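Local coordinates for RNA-binding protein Lsm (Halobacterium salinarum R1, PDB 6TFL) that probably binds RNA as a seven-subunit Lsm ring that holds uridine in its pockets and also binds calcium ions, at residues 41-44 with 48-51; 18-21 with 27-30; 21-26 with 50-55. All coordinates share one frame; numbering follows the deposited sequence.

Contact 1: 41-44 with 48-51; sequences NVVI and DTTI. With URI (uridine), chain Q.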
loop_
_atom_site.group_PDB
_atom_site.type_symbol
_atom_site.label_atom_id
_atom_site.label_comp_id
_atom_site.label_asym_id
_atom_site.label_seq_id
_atom_site.Cartn_x
_atom_site.Cartn_y
_atom_site.Cartn_z
ATOM N N ASN A 41 -10.238 -10.406 3.428
ATOM C CA ASN A 41 -11.483 -9.981 4.054
ATOM C C ASN A 41 -12.166 -11.227 4.598
ATOM O O ASN A 41 -12.190 -12.261 3.929
ATOM C CB ASN A 41 -12.417 -9.291 3.061
ATOM C CG ASN A 41 -11.773 -8.123 2.312
ATOM O OD1 ASN A 41 -10.855 -7.465 2.800
ATOM N ND2 ASN A 41 -12.293 -7.851 1.118
ATOM N N VAL A 42 -12.685 -11.153 5.822
ATOM C CA VAL A 42 -13.396 -12.281 6.407
ATOM C C VAL A 42 -14.770 -11.809 6.864
ATOM O O VAL A 42 -14.990 -10.624 7.143
ATOM C CB VAL A 42 -12.623 -12.938 7.585
ATOM C CG1 VAL A 42 -11.313 -13.544 7.105
ATOM C CG2 VAL A 42 -12.355 -11.938 8.709
ATOM N N VAL A 43 -15.708 -12.758 6.915
ATOM C CA VAL A 43 -17.004 -12.566 7.555
ATOM C C VAL A 43 -17.047 -13.441 8.806
ATOM O O VAL A 43 -16.847 -14.661 8.728
ATOM C CB VAL A 43 -18.162 -12.905 6.603
ATOM C CG1 VAL A 43 -19.491 -12.457 7.199
ATOM C CG2 VAL A 43 -17.934 -12.281 5.235
ATOM N N ILE A 44 -17.304 -12.822 9.957
ATOM C CA ILE A 44 -17.327 -13.497 11.252
ATOM C C ILE A 44 -18.722 -13.333 11.845
ATOM O O ILE A 44 -19.219 -12.206 11.962
ATOM C CB ILE A 44 -16.267 -12.923 12.217
ATOM C CG1 ILE A 44 -14.874 -12.940 11.599
ATOM C CG2 ILE A 44 -16.254 -13.694 13.498
ATOM C CD1 ILE A 44 -14.377 -14.313 11.270
ATOM N N ASP A 48 -23.507 -11.357 16.298
ATOM C CA ASP A 48 -23.892 -10.656 15.079
ATOM C C ASP A 48 -22.844 -10.937 14.003
ATOM O O ASP A 48 -21.948 -11.771 14.180
ATOM C CB ASP A 48 -24.087 -9.162 15.352
ATOM C CG ASP A 48 -22.852 -8.510 15.916
ATOM O OD1 ASP A 48 -21.824 -9.199 16.071
ATOM O OD2 ASP A 48 -22.916 -7.300 16.226
ATOM N N THR A 49 -22.962 -10.225 12.885
ATOM C CA THR A 49 -22.164 -10.440 11.689
ATOM C C THR A 49 -21.222 -9.261 11.491
ATOM O O THR A 49 -21.664 -8.104 11.481
ATOM C CB THR A 49 -23.068 -10.594 10.463
ATOM O OG1 THR A 49 -23.827 -11.799 10.569
ATOM C CG2 THR A 49 -22.261 -10.597 9.158
ATOM N N THR A 50 -19.931 -9.557 11.315
ATOM C CA THR A 50 -18.898 -8.542 11.136
ATOM C C THR A 50 -18.105 -8.840 9.871
ATOM O O THR A 50 -17.464 -9.892 9.767
ATOM C CB THR A 50 -17.963 -8.493 12.341
ATOM O OG1 THR A 50 -18.738 -8.294 13.527
ATOM C CG2 THR A 50 -16.958 -7.359 12.195
ATOM N N ILE A 51 -18.174 -7.935 8.901
ATOM C CA ILE A 51 -17.255 -7.969 7.768
ATOM C C ILE A 51 -15.988 -7.250 8.197
ATOM O O ILE A 51 -16.035 -6.086 8.610
ATOM C CB ILE A 51 -17.865 -7.314 6.521
ATOM C CG1 ILE A 51 -19.238 -7.907 6.212
ATOM C CG2 ILE A 51 -16.930 -7.469 5.313
ATOM C CD1 ILE A 51 -19.977 -7.135 5.158
HETATM N N1 URI Q . -7.833 -4.827 0.043
HETATM C C2 URI Q . -8.584 -5.299 1.104
HETATM N N3 URI Q . -9.928 -5.410 0.861
HETATM C C4 URI Q . -10.589 -5.112 -0.305
HETATM C C5 URI Q . -9.746 -4.639 -1.364
HETATM C C6 URI Q . -8.425 -4.523 -1.162
HETATM O O2 URI Q . -8.099 -5.594 2.190
HETATM O O4 URI Q . -11.812 -5.286 -0.339
HETATM C "C1'" URI Q . -6.390 -4.735 0.308
HETATM C "C2'" URI Q . -5.600 -5.943 -0.171
HETATM C "C3'" URI Q . -4.189 -5.367 -0.212
HETATM C "C4'" URI Q . -4.431 -3.940 -0.704
HETATM O "O2'" URI Q . -5.768 -7.057 0.681
HETATM O "O3'" URI Q . -3.650 -5.338 1.110
HETATM O "O4'" URI Q . -5.820 -3.628 -0.369
HETATM C "C5'" URI Q . -4.194 -3.745 -2.182
HETATM O "O5'" URI Q . -2.851 -4.068 -2.545
HETATM O O HOH W 1 -19.145 -10.804 14.370
#
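Ile44 and Thr50 are the hydrogen-bonded pair of an antiparallel beta hairpin in the Lsm (Sm) fold, and Asn41, at its start, belongs to the uridine pocket. Ile44 N donates to Thr50 O at 2.9 Å, and Thr50 N donates to Ile44 O at 2.8 Å. Val43 and Ile51 form the adjacent non-hydrogen-bonded pair. Val43 CG1 lies anti to the backbone N (chi1 -170°) and meets the methyl Thr49 CG2 at 3.9 Å. A water donates to Ile44 O and to Asp48 O and also bonds to Thr50 OG1, so it ties the hairpin together near its turn. The carboxylate of Asp48 pairs instead with Lys61 of the second subunit. Ile51 continues the sheet into a strand of that subunit. At the other end, the flat amide of Asn41 reads the uracil: Asn41 OD1 accepts the N-H of uridine N3 at 3.0 Å, and Asn41 ND2 donates to uridine O4 at 3.0 Å. The amide is held in this rotation by two further bonds, Gly54 N to Asn41 OD1 and Asn41 ND2 to Asp37 OD2.

Contact 2: 18-21 with 27-30; sequences TVTV and DEFT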
loop_
_atom_site.group_PDB
_atom_site.type_symbol
_atom_site.label_atom_id
_atom_site.label_comp_id
_atom_site.label_asym_id
_atom_site.label_seq_id
_atom_site.Cartn_x
_atom_site.Cartn_y
_atom_site.Cartn_z
ATOM N N THR A 18 -15.369 -21.984 14.445
ATOM C CA THR A 18 -15.069 -20.796 15.225
ATOM C C THR A 18 -13.599 -20.418 15.079
ATOM O O THR A 18 -12.725 -21.288 15.026
ATOM C CB THR A 18 -15.436 -21.025 16.690
ATOM O OG1 THR A 18 -16.848 -21.231 16.775
ATOM C CG2 THR A 18 -15.090 -19.813 17.524
ATOM N N VAL A 19 -13.343 -19.109 14.962
ATOM C CA VAL A 19 -12.012 -18.559 14.738
ATOM C C VAL A 19 -11.896 -17.268 15.531
ATOM O O VAL A 19 -12.897 -16.650 15.902
ATOM C CB VAL A 19 -11.706 -18.269 13.240
ATOM C CG1 VAL A 19 -11.844 -19.523 12.383
ATOM C CG2 VAL A 19 -12.597 -17.150 12.714
ATOM N N THR A 20 -10.658 -16.861 15.794
ATOM C CA THR A 20 -10.386 -15.553 16.378
ATOM C C THR A 20 -9.516 -14.753 15.421
ATOM O O THR A 20 -8.484 -15.241 14.944
ATOM C CB THR A 20 -9.729 -15.661 17.753
ATOM O OG1 THR A 20 -10.650 -16.293 18.642
ATOM C CG2 THR A 20 -9.414 -14.280 18.312
ATOM N N VAL A 21 -9.968 -13.544 15.122
ATOM C CA VAL A 21 -9.271 -12.609 14.255
ATOM C C VAL A 21 -8.779 -11.457 15.110
ATOM O O VAL A 21 -9.564 -10.847 15.845
ATOM C CB VAL A 21 -10.193 -12.094 13.142
ATOM C CG1 VAL A 21 -9.420 -11.180 12.204
ATOM C CG2 VAL A 21 -10.790 -13.262 12.396
ATOM N N ASP A 27 -7.852 -5.028 18.668
ATOM C CA ASP A 27 -9.139 -5.660 18.915
ATOM C C ASP A 27 -9.124 -7.101 18.422
ATOM O O ASP A 27 -8.343 -7.474 17.541
ATOM C CB ASP A 27 -10.270 -4.899 18.219
ATOM C CG ASP A 27 -10.504 -3.516 18.809
ATOM O OD1 ASP A 27 -9.734 -3.104 19.708
ATOM O OD2 ASP A 27 -11.465 -2.838 18.364
ATOM N N GLU A 28 -10.017 -7.911 18.993
ATOM C CA GLU A 28 -10.178 -9.311 18.619
ATOM C C GLU A 28 -11.647 -9.591 18.368
ATOM O O GLU A 28 -12.516 -9.050 19.054
ATOM C CB GLU A 28 -9.668 -10.276 19.704
ATOM C CG GLU A 28 -8.162 -10.261 19.888
ATOM C CD GLU A 28 -7.640 -11.413 20.744
ATOM O OE1 GLU A 28 -8.459 -12.210 21.275
ATOM O OE2 GLU A 28 -6.401 -11.512 20.878
ATOM N N PHE A 29 -11.919 -10.451 17.394
ATOM C CA PHE A 29 -13.281 -10.824 17.042
ATOM C C PHE A 29 -13.342 -12.337 16.985
ATOM O O PHE A 29 -12.604 -12.958 16.216
ATOM C CB PHE A 29 -13.690 -10.215 15.704
ATOM C CG PHE A 29 -13.732 -8.721 15.712
ATOM C CD1 PHE A 29 -12.557 -7.979 15.666
ATOM C CD2 PHE A 29 -14.944 -8.050 15.779
ATOM C CE1 PHE A 29 -12.594 -6.608 15.686
ATOM C CE2 PHE A 29 -14.987 -6.670 15.793
ATOM C CZ PHE A 29 -13.814 -5.950 15.744
ATOM N N THR A 30 -14.199 -12.930 17.806
ATOM C CA THR A 30 -14.373 -14.372 17.833
ATOM C C THR A 30 -15.772 -14.701 17.353
ATOM O O THR A 30 -16.745 -14.089 17.797
ATOM C CB THR A 30 -14.132 -14.933 19.236
ATOM O OG1 THR A 30 -12.791 -14.626 19.616
ATOM C CG2 THR A 30 -14.282 -16.434 19.253
#
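Val21 and Phe29 pair across the antiparallel hairpin of strands 18-23 and 28-30, which belongs to the Lsm fold. The two strands run almost exactly antiparallel, at 173°. The backbone bonds come first. Val21 N donates to Phe29 O at 2.9 Å, and Phe29 N donates to Val21 O at 2.8 Å. Next to this pair, Thr20 and Thr30 form the non-hydrogen-bonded one. Weaker CA-H...O contacts support the ladder, with Thr30 CA lying 3.3 Å from Val19 O and Glu28 CA 3.2 Å from Val21 O.

The polar side-chain contact is a bond between two hydroxyls. Thr20 OG1 and Thr30 OG1 are 2.9 Å apart, and the proton may lie on either oxygen. Both hydroxyls sit beside their own backbone N (chi1 -64° for Thr20 and -61° for Thr30), which brings the two oxygens together over the same face of the hairpin. The two side chains cross at a slant.

An apolar touch extends this face, where the methyls Thr18 CG2 and Thr30 CG2 meet at 3.9 Å. There is also a plain van der Waals contact of a carboxylate oxygen with a methyl. The extended side chain of Glu28 crosses that of Thr20, and Glu28 OE1 comes to 3.7 Å from Thr20 CG2. The same Val21 O that accepts from Phe29 N lies at the edge of the Phe29 ring, near its plane.

Strand 18-23 is the middle strand here, with 28-30 along one edge and 57-61 along the other. The backbone of Thr20 bonds to that of Lys61 on that second side. Val19 and Val21 pack on Ile44 of strand 42-45, Val19 also touches Leu33 of strand 32-36, and Phe29 packs on Leu23 of strand 18-23 and on Ile52 of strand 49-52.

Contact 3: 21-26 with 50-55; sequences VRLKDG and TIIRGD. With URI (uridine), chain Q; URI (uridine), chain B.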
loop_
_atom_site.group_PDB
_atom_site.type_symbol
_atom_site.label_atom_id
_atom_site.label_comp_id
_atom_site.label_asym_id
_atom_site.label_seq_id
_atom_site.Cartn_x
_atom_site.Cartn_y
_atom_site.Cartn_z
ATOM N N VAL A 21 -9.968 -13.544 15.122
ATOM C CA VAL A 21 -9.271 -12.609 14.255
ATOM C C VAL A 21 -8.779 -11.457 15.110
ATOM O O VAL A 21 -9.564 -10.847 15.845
ATOM C CB VAL A 21 -10.193 -12.094 13.142
ATOM C CG1 VAL A 21 -9.420 -11.180 12.204
ATOM C CG2 VAL A 21 -10.790 -13.262 12.396
ATOM N N ARG A 22 -7.490 -11.152 15.007
ATOM C CA ARG A 22 -6.890 -10.062 15.759
ATOM C C ARG A 22 -6.476 -8.961 14.790
ATOM O O ARG A 22 -5.798 -9.228 13.793
ATOM C CB ARG A 22 -5.703 -10.562 16.578
ATOM C CG ARG A 22 -4.947 -9.474 17.343
ATOM C CD ARG A 22 -3.811 -10.082 18.184
ATOM N NE ARG A 22 -2.474 -9.728 17.696
ATOM C CZ ARG A 22 -1.470 -10.597 17.588
ATOM N NH1 ARG A 22 -1.666 -11.871 17.924
ATOM N NH2 ARG A 22 -0.275 -10.197 17.143
ATOM N N LEU A 23 -6.880 -7.729 15.088
ATOM C CA LEU A 23 -6.645 -6.586 14.212
ATOM C C LEU A 23 -5.433 -5.772 14.652
ATOM O O LEU A 23 -4.971 -5.868 15.787
ATOM C CB LEU A 23 -7.887 -5.690 14.151
ATOM C CG LEU A 23 -9.133 -6.437 13.689
ATOM C CD1 LEU A 23 -10.225 -5.448 13.348
ATOM C CD2 LEU A 23 -8.801 -7.321 12.493
ATOM N N LYS A 24 -4.928 -4.951 13.725
ATOM C CA LYS A 24 -3.745 -4.141 14.016
ATOM C C LYS A 24 -3.978 -3.196 15.180
ATOM O O LYS A 24 -3.034 -2.872 15.905
ATOM C CB LYS A 24 -3.314 -3.353 12.781
ATOM C CG LYS A 24 -2.860 -4.237 11.649
ATOM C CD LYS A 24 -2.446 -3.450 10.424
ATOM C CE LYS A 24 -2.021 -4.416 9.336
ATOM N NZ LYS A 24 -1.535 -3.694 8.146
ATOM N N ASP A 25 -5.221 -2.746 15.384
ATOM C CA ASP A 25 -5.502 -1.867 16.514
ATOM C C ASP A 25 -5.517 -2.607 17.847
ATOM O O ASP A 25 -5.617 -1.957 18.896
ATOM C CB ASP A 25 -6.834 -1.133 16.303
ATOM C CG ASP A 25 -7.950 -2.053 15.790
ATOM O OD1 ASP A 25 -8.306 -3.025 16.496
ATOM O OD2 ASP A 25 -8.473 -1.803 14.679
ATOM N N GLY A 26 -5.425 -3.940 17.837
ATOM C CA GLY A 26 -5.449 -4.734 19.046
ATOM C C GLY A 26 -6.778 -5.375 19.375
ATOM O O GLY A 26 -6.830 -6.196 20.295
ATOM N N THR A 50 -19.931 -9.557 11.315
ATOM C CA THR A 50 -18.898 -8.542 11.136
ATOM C C THR A 50 -18.105 -8.840 9.871
ATOM O O THR A 50 -17.464 -9.892 9.767
ATOM C CB THR A 50 -17.963 -8.493 12.341
ATOM O OG1 THR A 50 -18.738 -8.294 13.527
ATOM C CG2 THR A 50 -16.958 -7.359 12.195
ATOM N N ILE A 51 -18.174 -7.935 8.901
ATOM C CA ILE A 51 -17.255 -7.969 7.768
ATOM C C ILE A 51 -15.988 -7.250 8.197
ATOM O O ILE A 51 -16.035 -6.086 8.610
ATOM C CB ILE A 51 -17.865 -7.314 6.521
ATOM C CG1 ILE A 51 -19.238 -7.907 6.212
ATOM C CG2 ILE A 51 -16.930 -7.469 5.313
ATOM C CD1 ILE A 51 -19.977 -7.135 5.158
ATOM N N ILE A 52 -14.861 -7.943 8.127
ATOM C CA ILE A 52 -13.569 -7.377 8.491
ATOM C C ILE A 52 -12.754 -7.214 7.218
ATOM O O ILE A 52 -12.539 -8.186 6.480
ATOM C CB ILE A 52 -12.825 -8.256 9.508
ATOM C CG1 ILE A 52 -13.665 -8.445 10.775
ATOM C CG2 ILE A 52 -11.469 -7.641 9.843
ATOM C CD1 ILE A 52 -13.033 -9.406 11.817
ATOM N N ARG A 53 -12.284 -5.999 6.961
ATOM C CA ARG A 53 -11.427 -5.774 5.809
ATOM C C ARG A 53 -10.035 -6.327 6.104
ATOM O O ARG A 53 -9.476 -6.078 7.178
ATOM C CB ARG A 53 -11.371 -4.293 5.454
ATOM C CG ARG A 53 -11.167 -4.041 3.973
ATOM C CD ARG A 53 -10.996 -2.554 3.693
ATOM N NE ARG A 53 -10.659 -2.274 2.296
ATOM C CZ ARG A 53 -9.460 -1.858 1.895
ATOM N NH1 ARG A 53 -9.232 -1.614 0.608
ATOM N NH2 ARG A 53 -8.490 -1.679 2.784
ATOM N N GLY A 54 -9.495 -7.096 5.149
ATOM C CA GLY A 54 -8.285 -7.856 5.393
ATOM C C GLY A 54 -7.090 -7.010 5.792
ATOM O O GLY A 54 -6.249 -7.453 6.583
ATOM N N ASP A 55 -6.998 -5.781 5.272
ATOM C CA ASP A 55 -5.834 -4.956 5.554
ATOM C C ASP A 55 -5.644 -4.688 7.045
ATOM O O ASP A 55 -4.535 -4.343 7.450
ATOM C CB ASP A 55 -5.923 -3.637 4.781
ATOM C CG ASP A 55 -6.894 -2.637 5.416
ATOM O OD1 ASP A 55 -6.436 -1.538 5.809
ATOM O OD2 ASP A 55 -8.116 -2.941 5.509
HETATM N N1 URI Q . -7.833 -4.827 0.043
HETATM C C2 URI Q . -8.584 -5.299 1.104
HETATM N N3 URI Q . -9.928 -5.410 0.861
HETATM C C4 URI Q . -10.589 -5.112 -0.305
HETATM C C5 URI Q . -9.746 -4.639 -1.364
HETATM C C6 URI Q . -8.425 -4.523 -1.162
HETATM O O2 URI Q . -8.099 -5.594 2.190
HETATM O O4 URI Q . -11.812 -5.286 -0.339
HETATM C "C1'" URI Q . -6.390 -4.735 0.308
HETATM C "C2'" URI Q . -5.600 -5.943 -0.171
HETATM C "C3'" URI Q . -4.189 -5.367 -0.212
HETATM C "C4'" URI Q . -4.431 -3.940 -0.704
HETATM O "O2'" URI Q . -5.768 -7.057 0.681
HETATM O "O3'" URI Q . -3.650 -5.338 1.110
HETATM O "O4'" URI Q . -5.820 -3.628 -0.369
HETATM C "C5'" URI Q . -4.194 -3.745 -2.182
HETATM O "O5'" URI Q . -2.851 -4.068 -2.545
HETATM N N1 URI B . -8.275 1.857 -2.981
HETATM C C2 URI B . -9.429 2.266 -2.314
HETATM N N3 URI B . -10.305 2.994 -3.085
HETATM C C4 URI B . -10.153 3.336 -4.410
HETATM C C5 URI B . -8.948 2.877 -5.029
HETATM C C6 URI B . -8.068 2.168 -4.309
HETATM O O2 URI B . -9.660 2.019 -1.135
HETATM O O4 URI B . -11.034 3.994 -4.958
HETATM C "C1'" URI B . -7.292 1.076 -2.214
HETATM C "C2'" URI B . -7.363 -0.424 -2.459
HETATM C "C3'" URI B . -5.967 -0.852 -2.003
HETATM C "C4'" URI B . -5.099 0.288 -2.527
HETATM O "O2'" URI B . -8.450 -1.030 -1.788
HETATM O "O3'" URI B . -5.891 -0.877 -0.575
HETATM O "O4'" URI B . -5.976 1.456 -2.595
HETATM C "C5'" URI B . -4.484 0.033 -3.885
HETATM O "O5'" URI B . -3.484 -0.981 -3.835
#
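Ile52 reaches across to Leu23 and Val21 with two different branches, joining strands 49-52 and 18-23 in the buried core of the Lsm fold. Its CG1 stands beside the backbone N (chi1 -58°) and the chain then extends, so Ile52 CD1 meets Val21 CG1 tip to tip at 4.0 Å. The other branch, Ile52 CG2, crosses the end of Leu23 and touches Leu23 CD2 at 3.8 Å.

Beyond Leu23 the chain enters a type I turn, from Leu23 to Gly26, closed by a bond from Gly26 N to Leu23 O. Lys24 lies in this turn. Beyond CG its chain is extended, and its end comes up to the Asp55 carbonyl oxygen, where Lys24 NZ gives Asp55 O a weak hydrogen bond of 3.1 Å. The main partner of this ammonium is Asp55 of the third subunit, in a salt bridge.

Arg53 turns to the uridine instead. Its guanidinium lies flat against the uracil, with uridine C2 3.6 Å above the plane and over its centre. Asp55 OD1 lies in the guanidinium plane at its edge, while Asp55 OD2 takes a weak, salt-bridged hydrogen bond from Arg53 NH2 at 3.0 Å. Arg53 NH1 bonds to His39 O of the second subunit. Arg53 NH1 also lies 2.6 Å from O2' of a second uridine. Asp55 N adds a weak bond to O2 of the first uridine at 3.3 Å.

The uracil is thus covered on a face by a cationic group and touched at O2 by a backbone N-H. Asp55 probably offsets part of the Arg53 charge and helps fix where the guanidinium lies over the uracil. Asp55 OD1 also pairs with Lys24 of the second subunit, so one carboxylate links Arg53 of the pocket to that lysine.

The three contacts lie close together, with centres 9 to 10 Å apart. Contact 2 closes before contact 1 opens, so the two hairpins follow each other along the chain. Contact 3 joins them: it starts on strand 18-23, shared with contact 2 through Val21, and ends on strand 49-52, shared with contact 1 through Thr50 and Ile51. The hairpins face each other across one core, where Ile44 CD1 packs on Val19 CG2 at 3.6 Å. Contacts 1 and 3 also meet at one uridine, so the pocket is built from the loop residues next to the ends of neighbouring strands. All three touch the second subunit, so they lie near the subunit interface.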